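Local coordinates for protein acidocalcisomal pyrophosphatase (Trypanosoma brucei brucei, PDB 5CUY) that probably hydrolyses inorganic pyrophosphate to two phosphates in acidocalcisomes, with magnesium as its metal cofactor, at residues T39-E44 / S86-T91; E175-S180 / I249-K254; Q275-T280 / G290-V295. The protein carries 1 engineered substitution. All coordinates share one frame; numbering follows the deposited sequence.

Contact 1 (T39-E44 / S86-T91)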
loop_
_atom_site.group_PDB
_atom_site.type_symbol
_atom_site.label_atom_id
_atom_site.label_comp_id
_atom_site.label_asym_id
_atom_site.label_seq_id
_atom_site.Cartn_x
_atom_site.Cartn_y
_atom_site.Cartn_z
ATOM N N THR D 39 16.063 -12.650 40.005
ATOM C CA THR D 39 17.345 -12.065 40.314
ATOM C C THR D 39 18.280 -11.761 39.119
ATOM O O THR D 39 19.070 -10.786 39.146
ATOM C CB THR D 39 18.047 -13.035 41.311
ATOM O OG1 THR D 39 18.289 -12.365 42.554
ATOM C CG2 THR D 39 19.315 -13.600 40.751
ATOM N N GLY D 40 18.196 -12.574 38.068
ATOM C CA GLY D 40 19.121 -12.377 36.977
ATOM C C GLY D 40 20.490 -13.036 37.253
ATOM O O GLY D 40 21.435 -12.871 36.480
ATOM N N ARG D 41 20.612 -13.791 38.345
ATOM C CA ARG D 41 21.872 -14.443 38.651
ATOM C C ARG D 41 21.801 -15.924 38.356
ATOM O O ARG D 41 22.736 -16.672 38.646
ATOM C CB ARG D 41 22.265 -14.224 40.107
ATOM C CG ARG D 41 22.498 -12.774 40.463
ATOM C CD ARG D 41 23.585 -12.132 39.648
ATOM N NE ARG D 41 24.919 -12.401 40.179
ATOM C CZ ARG D 41 26.028 -11.953 39.604
ATOM N NH1 ARG D 41 25.946 -11.236 38.493
ATOM N NH2 ARG D 41 27.209 -12.199 40.144
ATOM N N GLY D 42 20.677 -16.333 37.776
ATOM C CA GLY D 42 20.479 -17.721 37.389
ATOM C C GLY D 42 20.091 -18.697 38.473
ATOM O O GLY D 42 19.375 -18.366 39.433
ATOM N N SER D 43 20.565 -19.924 38.285
ATOM C CA SER D 43 20.331 -21.026 39.212
ATOM C C SER D 43 21.283 -20.882 40.396
ATOM O O SER D 43 21.398 -21.762 41.252
ATOM C CB SER D 43 20.569 -22.357 38.495
ATOM O OG SER D 43 19.599 -22.561 37.468
ATOM N N GLU D 44 21.960 -19.741 40.417
ATOM C CA GLU D 44 22.906 -19.400 41.462
ATOM C C GLU D 44 22.141 -18.778 42.629
ATOM O O GLU D 44 22.697 -18.542 43.707
ATOM C CB GLU D 44 23.933 -18.420 40.909
ATOM C CG GLU D 44 25.138 -18.247 41.785
ATOM C CD GLU D 44 26.393 -18.040 40.963
ATOM O OE1 GLU D 44 26.516 -16.976 40.291
ATOM O OE2 GLU D 44 27.252 -18.957 40.984
ATOM N N SER D 86 21.561 -12.071 48.712
ATOM C CA SER D 86 21.825 -13.489 48.908
ATOM C C SER D 86 22.401 -14.112 47.689
ATOM O O SER D 86 23.317 -14.950 47.769
ATOM C CB SER D 86 20.552 -14.261 49.215
ATOM O OG SER D 86 20.055 -13.955 50.499
ATOM N N ALA D 87 21.878 -13.717 46.543
ATOM C CA ALA D 87 22.364 -14.340 45.310
ATOM C C ALA D 87 23.852 -14.168 45.030
ATOM O O ALA D 87 24.406 -14.960 44.288
ATOM C CB ALA D 87 21.500 -13.918 44.078
ATOM N N PHE D 88 24.496 -13.155 45.618
ATOM C CA PHE D 88 25.947 -12.951 45.440
ATOM C C PHE D 88 26.700 -13.734 46.495
ATOM O O PHE D 88 27.904 -13.952 46.377
ATOM C CB PHE D 88 26.346 -11.479 45.553
ATOM C CG PHE D 88 26.029 -10.678 44.318
ATOM C CD1 PHE D 88 24.718 -10.303 44.034
ATOM C CD2 PHE D 88 27.029 -10.385 43.386
ATOM C CE1 PHE D 88 24.392 -9.655 42.841
ATOM C CE2 PHE D 88 26.724 -9.733 42.172
ATOM C CZ PHE D 88 25.395 -9.367 41.898
ATOM N N ASP D 89 25.968 -14.167 47.517
ATOM C CA ASP D 89 26.507 -14.937 48.625
ATOM C C ASP D 89 26.452 -16.399 48.214
ATOM O O ASP D 89 25.723 -17.191 48.803
ATOM C CB ASP D 89 25.634 -14.688 49.861
ATOM C CG ASP D 89 26.177 -15.347 51.135
ATOM O OD1 ASP D 89 27.404 -15.435 51.289
ATOM O OD2 ASP D 89 25.367 -15.747 51.991
ATOM N N VAL D 90 27.241 -16.744 47.202
ATOM C CA VAL D 90 27.290 -18.094 46.649
ATOM C C VAL D 90 27.742 -19.249 47.542
ATOM O O VAL D 90 27.329 -20.394 47.307
ATOM C CB VAL D 90 28.160 -18.124 45.386
ATOM C CG1 VAL D 90 27.638 -17.103 44.372
ATOM C CG2 VAL D 90 29.602 -17.813 45.753
ATOM N N THR D 91 28.580 -18.981 48.545
ATOM C CA THR D 91 29.028 -20.058 49.431
ATOM C C THR D 91 28.164 -20.044 50.692
ATOM O O THR D 91 28.447 -20.709 51.675
ATOM C CB THR D 91 30.526 -19.929 49.813
ATOM O OG1 THR D 91 30.681 -18.912 50.800
ATOM C CG2 THR D 91 31.381 -19.570 48.591
HETATM O O HOH W 1 25.942 -14.969 41.808
#
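The guanidinium of Arg41 lies flat on the ring of Phe88, a cation-pi stack with centres 4.0 Å apart and planes only 14° from parallel. Arg41 NE and CZ rest above the CZ-CE2 side of the Phe88 ring, and Arg41 NH2 comes closest, 3.2 Å from Phe88 CE2. Bends at chi2 and chi3 fold the arginine over into this position. Phe88 starts out from its backbone away from Arg41, and its ring swings back because CG lies beside the backbone N (chi1 -77°). Tyr107 adds to the cluster, meeting Phe88 edge-to-face and Arg41 in a cation-pi contact.

These residues belong to a helical N-terminal region. Segment 86-91 follows helix 74-86 and precedes helix 98-107, a helix-loop-helix consistent with an EF-hand: Asp89 OD2 accepts from Gly94 N, as the first loop residue does from the sixth in that motif.

Van der Waals contacts are lighter. Ala87 CB points into the 39-44 loop, 3.9 Å from Arg41 CG and equally far from Thr39 OG1, while Val90 CG1 lies 3.7 Å from Glu44 CD.

No direct hydrogen bond links the segments; one water does this work. It accepts from Arg41 NE at 3.2 Å and donates to Glu44 OE1 at 2.6 Å and to Ala87 O at 2.9 Å, joining two oppositely charged side chains to the backbone of the type I beta turn Ser86-Asp89.

Contact 2 (E175-S180 / I249-K254)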
loop_
_atom_site.group_PDB
_atom_site.type_symbol
_atom_site.label_atom_id
_atom_site.label_comp_id
_atom_site.label_asym_id
_atom_site.label_seq_id
_atom_site.Cartn_x
_atom_site.Cartn_y
_atom_site.Cartn_z
ATOM N N GLU D 175 18.352 17.359 -28.916
ATOM C CA GLU D 175 16.930 17.218 -29.170
ATOM C C GLU D 175 16.514 15.753 -29.457
ATOM O O GLU D 175 17.141 15.059 -30.263
ATOM C CB GLU D 175 16.599 18.161 -30.315
ATOM C CG GLU D 175 15.269 18.045 -30.992
ATOM C CD GLU D 175 15.189 19.065 -32.161
ATOM O OE1 GLU D 175 14.224 18.998 -32.967
ATOM O OE2 GLU D 175 16.107 19.936 -32.263
ATOM N N MET D 176 15.481 15.278 -28.752
ATOM C CA MET D 176 14.965 13.915 -28.919
ATOM C C MET D 176 14.355 13.746 -30.316
ATOM O O MET D 176 13.737 14.656 -30.865
ATOM C CB MET D 176 13.925 13.628 -27.821
ATOM C CG MET D 176 13.588 12.153 -27.536
ATOM S SD MET D 176 12.576 12.048 -26.003
ATOM C CE MET D 176 11.683 13.566 -26.021
ATOM N N TYR D 177 14.556 12.567 -30.874
ATOM C CA TYR D 177 14.087 12.211 -32.202
ATOM C C TYR D 177 15.011 12.831 -33.238
ATOM O O TYR D 177 14.588 13.210 -34.342
ATOM C CB TYR D 177 12.645 12.634 -32.407
ATOM C CG TYR D 177 11.737 11.932 -31.460
ATOM C CD1 TYR D 177 11.494 10.561 -31.585
ATOM C CD2 TYR D 177 11.124 12.626 -30.411
ATOM C CE1 TYR D 177 10.655 9.900 -30.692
ATOM C CE2 TYR D 177 10.291 11.981 -29.505
ATOM C CZ TYR D 177 10.059 10.624 -29.647
ATOM O OH TYR D 177 9.259 9.996 -28.719
ATOM N N THR D 178 16.278 12.956 -32.833
ATOM C CA THR D 178 17.352 13.463 -33.689
ATOM C C THR D 178 18.706 12.991 -33.152
ATOM O O THR D 178 18.851 12.627 -31.994
ATOM C CB THR D 178 17.389 15.004 -33.774
ATOM O OG1 THR D 178 18.196 15.515 -32.696
ATOM C CG2 THR D 178 15.958 15.585 -33.775
ATOM N N PRO D 179 19.721 13.022 -33.992
ATOM C CA PRO D 179 21.055 12.578 -33.561
ATOM C C PRO D 179 21.733 13.394 -32.426
ATOM O O PRO D 179 22.701 12.939 -31.816
ATOM C CB PRO D 179 21.863 12.625 -34.865
ATOM C CG PRO D 179 20.792 12.430 -35.927
ATOM C CD PRO D 179 19.690 13.326 -35.418
ATOM N N SER D 180 21.229 14.583 -32.122
ATOM C CA SER D 180 21.904 15.379 -31.123
ATOM C C SER D 180 21.548 14.962 -29.713
ATOM O O SER D 180 22.322 15.186 -28.786
ATOM C CB SER D 180 21.575 16.859 -31.305
ATOM O OG SER D 180 20.188 17.090 -31.136
ATOM N N ILE D 249 23.439 8.248 -22.508
ATOM C CA ILE D 249 22.386 7.582 -23.237
ATOM C C ILE D 249 22.180 8.335 -24.559
ATOM O O ILE D 249 22.284 9.565 -24.582
ATOM C CB ILE D 249 21.104 7.552 -22.424
ATOM C CG1 ILE D 249 21.259 6.467 -21.355
ATOM C CG2 ILE D 249 19.910 7.257 -23.328
ATOM C CD1 ILE D 249 20.243 6.480 -20.340
ATOM N N LYS D 250 21.973 7.591 -25.654
ATOM C CA LYS D 250 21.714 8.185 -26.966
ATOM C C LYS D 250 20.527 7.468 -27.563
ATOM O O LYS D 250 20.246 6.331 -27.213
ATOM C CB LYS D 250 22.920 8.063 -27.918
ATOM C CG LYS D 250 23.534 6.716 -27.967
ATOM C CD LYS D 250 23.322 6.046 -29.272
ATOM C CE LYS D 250 24.494 6.291 -30.217
ATOM N NZ LYS D 250 24.722 5.165 -31.222
ATOM N N GLN D 251 19.802 8.153 -28.424
ATOM C CA GLN D 251 18.666 7.569 -29.070
ATOM C C GLN D 251 19.163 6.712 -30.254
ATOM O O GLN D 251 20.274 6.907 -30.771
ATOM C CB GLN D 251 17.746 8.671 -29.556
ATOM C CG GLN D 251 16.524 8.184 -30.243
ATOM C CD GLN D 251 15.403 9.197 -30.152
ATOM O OE1 GLN D 251 15.617 10.344 -29.750
ATOM N NE2 GLN D 251 14.193 8.782 -30.522
ATOM N N ASP D 252 18.338 5.753 -30.672
ATOM C CA ASP D 252 18.700 4.887 -31.765
ATOM C C ASP D 252 18.265 5.472 -33.110
ATOM O O ASP D 252 17.124 5.370 -33.529
ATOM C CB ASP D 252 18.094 3.502 -31.556
ATOM C CG ASP D 252 18.626 2.503 -32.544
ATOM O OD1 ASP D 252 19.218 2.958 -33.544
ATOM O OD2 ASP D 252 18.451 1.280 -32.330
ATOM N N ILE D 253 19.206 6.093 -33.785
ATOM C CA ILE D 253 18.930 6.710 -35.058
ATOM C C ILE D 253 19.807 6.130 -36.125
ATOM O O ILE D 253 21.012 6.063 -35.956
ATOM C CB ILE D 253 19.223 8.200 -35.019
ATOM C CG1 ILE D 253 18.929 8.770 -33.611
ATOM C CG2 ILE D 253 18.427 8.873 -36.146
ATOM C CD1 ILE D 253 17.515 9.150 -33.336
ATOM N N LYS D 254 19.209 5.701 -37.217
ATOM C CA LYS D 254 19.972 5.153 -38.321
ATOM C C LYS D 254 19.549 5.998 -39.514
ATOM O O LYS D 254 18.356 6.279 -39.707
ATOM C CB LYS D 254 19.647 3.673 -38.548
ATOM C CG LYS D 254 20.845 2.905 -39.149
ATOM C CD LYS D 254 20.711 1.327 -39.099
ATOM C CE LYS D 254 22.077 0.571 -39.366
ATOM N NZ LYS D 254 21.971 -0.954 -39.367
HETATM O O HOH W 2 20.473 10.976 -30.085
#
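Gln251 reaches out from its strand and takes the backbone N-H of Tyr177 on its amide oxygen, the one direct hydrogen bond between the segments. Tyr177 N to Gln251 OE1 measures 2.7 Å with an N-H...O angle of 161°, the donor tilted out of the amide plane. The glutamine gets there by being stretched out: CG is anti to the backbone N (chi1 -180°) and the chain continues extended. Around this bond the packing is close. Met176 CG approaches Gln251 OE1 to 3.5 Å, its side chain crossing the glutamine at about a right angle, and on the other arm of the amide Gln251 NE2 comes within 3.4 Å of Tyr177 CD1, with ring and amide planes steeply inclined.

Segment 175-180 is the turn of the hairpin between strands 166-173 and 182-189, and strand 249-254 pairs with the second of these in an antiparallel sheet. The turn holds its own shape. Thr178 OG1 donates to Glu175 O at 2.7 Å and accepts from Ser180 N at 3.2 Å, the latter an ST turn, while Glu175 N donates to Ser180 OG.

Toward Ile253 the contact slackens. Ile253 CD1 stays 4.0 Å from Thr178 O, and Ile253 CG2 lies 4.3 Å from Pro179 CG, a light apolar touch; the isoleucine also rests on Pro258. Near Gln251 N the link runs through water: one molecule donates to Thr178 O and accepts only weakly from Gln251 N. The same loop also meets the second subunit: Ser38 of that chain bonds to Glu175, and its Tyr107 packs on Pro179.

Contact 3 (Q275-T280 / G290-V295)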
loop_
_atom_site.group_PDB
_atom_site.type_symbol
_atom_site.label_atom_id
_atom_site.label_comp_id
_atom_site.label_asym_id
_atom_site.label_seq_id
_atom_site.Cartn_x
_atom_site.Cartn_y
_atom_site.Cartn_z
ATOM N N GLN D 275 27.917 -1.315 -14.366
ATOM C CA GLN D 275 29.065 -2.154 -13.985
ATOM C C GLN D 275 28.837 -3.643 -14.231
ATOM O O GLN D 275 29.145 -4.496 -13.355
ATOM C CB GLN D 275 29.418 -1.924 -12.495
ATOM C CG GLN D 275 29.566 -0.425 -12.139
ATOM C CD GLN D 275 29.885 -0.109 -10.648
ATOM O OE1 GLN D 275 29.462 -0.817 -9.729
ATOM N NE2 GLN D 275 30.589 0.996 -10.424
ATOM N N THR D 276 28.283 -3.960 -15.402
ATOM C CA THR D 276 28.013 -5.359 -15.767
ATOM C C THR D 276 28.455 -5.529 -17.204
ATOM O O THR D 276 28.454 -4.567 -17.955
ATOM C CB THR D 276 26.495 -5.735 -15.651
ATOM O OG1 THR D 276 25.744 -5.002 -16.618
ATOM C CG2 THR D 276 25.935 -5.459 -14.238
ATOM N N TRP D 277 28.844 -6.737 -17.587
ATOM C CA TRP D 277 29.316 -7.005 -18.947
ATOM C C TRP D 277 29.195 -8.473 -19.266
ATOM O O TRP D 277 29.766 -9.333 -18.575
ATOM C CB TRP D 277 30.773 -6.634 -19.089
ATOM C CG TRP D 277 31.319 -6.824 -20.454
ATOM C CD1 TRP D 277 32.336 -7.679 -20.840
ATOM C CD2 TRP D 277 30.978 -6.066 -21.617
ATOM N NE1 TRP D 277 32.654 -7.480 -22.175
ATOM C CE2 TRP D 277 31.834 -6.496 -22.672
ATOM C CE3 TRP D 277 30.039 -5.060 -21.875
ATOM C CZ2 TRP D 277 31.771 -5.942 -23.955
ATOM C CZ3 TRP D 277 29.979 -4.516 -23.140
ATOM C CH2 TRP D 277 30.842 -4.955 -24.170
ATOM N N GLU D 278 28.448 -8.758 -20.321
ATOM C CA GLU D 278 28.256 -10.119 -20.767
ATOM C C GLU D 278 29.127 -10.257 -22.000
ATOM O O GLU D 278 28.861 -9.672 -23.033
ATOM C CB GLU D 278 26.779 -10.308 -21.030
ATOM C CG GLU D 278 26.029 -10.387 -19.713
ATOM C CD GLU D 278 25.875 -11.827 -19.236
ATOM O OE1 GLU D 278 24.818 -12.416 -19.520
ATOM O OE2 GLU D 278 26.795 -12.396 -18.611
ATOM N N SER D 279 30.180 -11.045 -21.884
ATOM C CA SER D 279 31.144 -11.160 -22.963
ATOM C C SER D 279 31.004 -12.190 -24.062
ATOM O O SER D 279 30.762 -13.362 -23.811
ATOM C CB SER D 279 32.545 -11.309 -22.372
ATOM O OG SER D 279 33.467 -11.629 -23.404
ATOM N N THR D 280 31.216 -11.750 -25.293
ATOM C CA THR D 280 31.141 -12.679 -26.401
ATOM C C THR D 280 32.394 -13.535 -26.361
ATOM O O THR D 280 32.741 -14.158 -27.331
ATOM C CB THR D 280 31.095 -11.971 -27.760
ATOM O OG1 THR D 280 32.139 -11.005 -27.814
ATOM C CG2 THR D 280 29.782 -11.273 -27.970
ATOM N N GLY D 290 28.306 -14.733 -24.725
ATOM C CA GLY D 290 27.693 -13.504 -24.248
ATOM C C GLY D 290 27.432 -12.530 -25.392
ATOM O O GLY D 290 27.867 -12.758 -26.508
ATOM N N ASP D 291 26.755 -11.425 -25.132
ATOM C CA ASP D 291 26.463 -10.505 -26.216
ATOM C C ASP D 291 27.189 -9.134 -26.226
ATOM O O ASP D 291 26.752 -8.204 -26.938
ATOM C CB ASP D 291 24.951 -10.307 -26.263
ATOM C CG ASP D 291 24.394 -9.844 -24.952
ATOM O OD1 ASP D 291 25.188 -9.595 -24.029
ATOM O OD2 ASP D 291 23.161 -9.716 -24.832
ATOM N N ASN D 292 28.298 -9.013 -25.482
ATOM C CA ASN D 292 29.060 -7.750 -25.386
ATOM C C ASN D 292 28.148 -6.583 -25.051
ATOM O O ASN D 292 28.006 -5.627 -25.832
ATOM C CB ASN D 292 29.827 -7.446 -26.684
ATOM C CG ASN D 292 31.195 -8.113 -26.721
ATOM O OD1 ASN D 292 31.731 -8.525 -25.683
ATOM N ND2 ASN D 292 31.774 -8.214 -27.907
ATOM N N ASP D 293 27.574 -6.645 -23.853
ATOM C CA ASP D 293 26.617 -5.636 -23.415
ATOM C C ASP D 293 26.259 -5.794 -21.925
ATOM O O ASP D 293 26.402 -6.871 -21.348
ATOM C CB ASP D 293 25.368 -5.825 -24.269
ATOM C CG ASP D 293 24.747 -4.547 -24.679
ATOM O OD1 ASP D 293 25.473 -3.679 -25.221
ATOM O OD2 ASP D 293 23.517 -4.418 -24.474
ATOM N N PRO D 294 25.820 -4.706 -21.276
ATOM C CA PRO D 294 25.438 -4.752 -19.863
ATOM C C PRO D 294 24.180 -5.607 -19.829
ATOM O O PRO D 294 23.456 -5.694 -20.835
ATOM C CB PRO D 294 25.154 -3.288 -19.540
ATOM C CG PRO D 294 26.060 -2.553 -20.440
ATOM C CD PRO D 294 25.877 -3.312 -21.738
ATOM N N VAL D 295 23.906 -6.243 -18.699
ATOM C CA VAL D 295 22.755 -7.108 -18.648
ATOM C C VAL D 295 21.528 -6.263 -18.582
ATOM O O VAL D 295 21.506 -5.222 -17.921
ATOM C CB VAL D 295 22.791 -8.070 -17.439
ATOM C CG1 VAL D 295 24.212 -8.290 -16.995
ATOM C CG2 VAL D 295 21.924 -7.550 -16.309
#
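The indole face of Trp277 lies over the backbone joining Asn292 to Asp293, with Trp277 CZ3 3.3 Å from Asp293 N. Beneath it the two segments run antiparallel, and Glu278 supplies both kinds of backbone partner. Its N donates to Asp293 O at 3.0 Å, and its O receives weak bonds from Asn292 N and Asp293 N, a pattern that fits a G1 beta bulge with Asn292 at positive phi. Gly290 N gives a further weak bond to Ser279 O.

Side chains finish the network. Thr276 OG1 accepts from Val295 N at 3.0 Å and has Phe273 O as a second partner. Thr280 N points almost straight at Asn292 OD1, 3.3 Å away with an angle of 174°, but it comes from above the amide plane.

Residues 291-296 fit the Asp-x-Asp-Pro-x-Asp signature of family I pyrophosphatases. Asp291 binds magnesium together with Asp296 and Asp328. Asp291 and Asp328 bring carboxylate oxygens close together, and the cation probably offsets their repulsion; the backbone bonds at Gly290, Asn292, Asp293 and Val295, some of them weak, probably help fix the loop that carries Asp291.

Contacts 1 and 2 are far apart within one chain, their centres about 79 Å from each other on opposite sides of its centre, yet the assembly brings their counterparts together: the Gly40 loop and Tyr107 of one subunit lie against the 175-180 turn of another, where Gly40 O forms a weak hydrogen bond with Ser180 OG. The EF-hand-like region thus packs on the hairpin loop of a neighbouring subunit. Contacts 2 and 3 lie on the same side, centres about 23 Å and nearest atoms about 10 Å apart. Contact 3 alone holds magnesium ligands, while contact 1 is about 65 Å from it between centres. Contact 3 also meets the second subunit, through Phe152 of that subunit, edge-to-face with Trp277.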